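Local coordinates for protein trans-2-enoyl-CoA reductase [NADH] (Treponema denticola ATCC 35405, PDB 4GGO) that catalyses the NADH-dependent reduction of the carbon-carbon double bond of trans-2-enoyl-CoA substrates such as crotonyl-CoA, a step of fatty acid synthesis, at residues K51-L56 / F141-Y146. Numbering follows the deposited sequence.
Sequences KNVLVL and FDLIVY
Leu54 CB sits over one face of the Phe141 ring in a CH-pi contact, 3.8 Å from the ring centroid, while Asn52 O lies at the ring's edge, in its plane. The Tyr146 ring is met obliquely by Leu56 CD1, 3.5 Å from Tyr146 CD2; the Tyr146 hydroxyl is hydrogen-bonded to Asp209 OD2. The Asp142 carboxylate grips two successive amides where strand 52-56 begins: OD1 takes Lys51 N through its syn lone pair, and OD2 takes Asn52 N at 2.7 Å, on the syn side, 22° out of the carboxylate plane. A chi1 of 54°, placing CG between backbone N and carbonyl carbon, turns the carboxylate to those amides. In return Asp142 N bonds Asn52 O at 3.0 Å, tying the corner at Asp142 to the neighbouring strand. Farther on, Leu54 N donates to Leu143 O, Leu54 O accepts from Val145 N, and Leu56 N meets Val145 O at 2.8 Å. Val53 and Leu143 lie side by side on one face; Leu54 and Ile144, on the other, pack against helix 208-219. With axes 4.7 Å apart and 10° from parallel, these are adjacent central strands of a Rossmann-type sheet, strand 52-56 leading into the NAD-binding residues Gly57 to Tyr62, where helix 61-74 starts.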
# COMPACT_ATOMS: atom_id res chain seq x y z
N LYS A 51 13.31 7.89 13.45
CA LYS A 51 13.01 8.40 14.78
C LYS A 51 11.60 8.98 14.84
O LYS A 51 10.80 8.63 15.70
CB LYS A 51 14.03 9.46 15.20
CG LYS A 51 13.88 9.93 16.64
CD LYS A 51 14.96 10.94 17.02
CE LYS A 51 14.70 12.31 16.40
NZ LYS A 51 15.83 13.26 16.69
N ASN A 52 11.31 9.88 13.91
CA ASN A 52 9.99 10.48 13.79
C ASN A 52 9.43 10.25 12.39
O ASN A 52 9.95 10.78 11.41
CB ASN A 52 10.05 11.98 14.10
CG ASN A 52 10.38 12.26 15.55
OD1 ASN A 52 9.77 11.70 16.46
ND2 ASN A 52 11.36 13.13 15.77
N VAL A 53 8.36 9.46 12.30
CA VAL A 53 7.84 9.06 11.01
C VAL A 53 6.41 9.53 10.76
O VAL A 53 5.53 9.37 11.61
CB VAL A 53 7.89 7.53 10.84
CG1 VAL A 53 7.48 7.14 9.43
CG2 VAL A 53 9.29 7.01 11.16
N LEU A 54 6.18 10.11 9.59
CA LEU A 54 4.84 10.44 9.13
C LEU A 54 4.43 9.45 8.05
O LEU A 54 5.14 9.27 7.06
CB LEU A 54 4.80 11.86 8.58
CG LEU A 54 3.46 12.35 8.02
CD1 LEU A 54 2.40 12.37 9.11
CD2 LEU A 54 3.61 13.72 7.39
N VAL A 55 3.29 8.79 8.24
CA VAL A 55 2.78 7.85 7.25
C VAL A 55 1.42 8.28 6.73
O VAL A 55 0.44 8.35 7.48
CB VAL A 55 2.67 6.42 7.81
CG1 VAL A 55 2.13 5.48 6.74
CG2 VAL A 55 4.03 5.94 8.30
N LEU A 56 1.36 8.58 5.44
CA LEU A 56 0.13 9.03 4.80
C LEU A 56 -0.57 7.85 4.13
O LEU A 56 -0.09 7.32 3.13
CB LEU A 56 0.43 10.14 3.80
CG LEU A 56 1.19 11.31 4.42
CD1 LEU A 56 1.64 12.31 3.37
CD2 LEU A 56 0.33 11.99 5.48
N PHE A 141 10.22 15.47 11.29
CA PHE A 141 10.17 14.18 10.61
C PHE A 141 11.47 13.85 9.88
O PHE A 141 12.05 14.71 9.21
CB PHE A 141 8.99 14.13 9.64
CG PHE A 141 7.65 14.25 10.30
CD1 PHE A 141 7.16 13.24 11.11
CD2 PHE A 141 6.87 15.38 10.11
CE1 PHE A 141 5.92 13.35 11.72
CE2 PHE A 141 5.63 15.50 10.71
CZ PHE A 141 5.15 14.48 11.52
N ASP A 142 11.91 12.60 10.00
CA ASP A 142 13.10 12.14 9.28
C ASP A 142 12.73 11.06 8.26
O ASP A 142 13.58 10.62 7.48
CB ASP A 142 14.18 11.64 10.24
CG ASP A 142 13.67 10.58 11.20
OD1 ASP A 142 13.72 9.39 10.84
OD2 ASP A 142 13.22 10.94 12.31
N LEU A 143 11.47 10.64 8.27
CA LEU A 143 10.96 9.70 7.28
C LEU A 143 9.48 9.97 7.01
O LEU A 143 8.66 9.95 7.92
CB LEU A 143 11.16 8.25 7.73
CG LEU A 143 10.51 7.20 6.82
CD1 LEU A 143 11.12 7.22 5.43
CD2 LEU A 143 10.62 5.82 7.44
N ILE A 144 9.15 10.22 5.74
CA ILE A 144 7.77 10.48 5.36
C ILE A 144 7.30 9.50 4.30
O ILE A 144 7.76 9.53 3.15
CB ILE A 144 7.59 11.91 4.84
CG1 ILE A 144 8.05 12.92 5.89
CG2 ILE A 144 6.14 12.16 4.45
CD1 ILE A 144 7.89 14.36 5.46
N VAL A 145 6.39 8.62 4.68
CA VAL A 145 5.89 7.59 3.76
C VAL A 145 4.57 8.01 3.14
O VAL A 145 3.56 8.15 3.83
CB VAL A 145 5.72 6.24 4.48
CG1 VAL A 145 5.21 5.19 3.51
CG2 VAL A 145 7.04 5.81 5.11
N TYR A 146 4.58 8.20 1.82
CA TYR A 146 3.36 8.56 1.10
C TYR A 146 2.75 7.33 0.45
O TYR A 146 3.22 6.87 -0.59
CB TYR A 146 3.65 9.63 0.04
CG TYR A 146 2.41 10.23 -0.56
CD1 TYR A 146 1.80 9.66 -1.68
CD2 TYR A 146 1.83 11.38 -0.02
CE1 TYR A 146 0.66 10.21 -2.23
CE2 TYR A 146 0.69 11.93 -0.57
CZ TYR A 146 0.11 11.34 -1.67
OH TYR A 146 -1.03 11.89 -2.22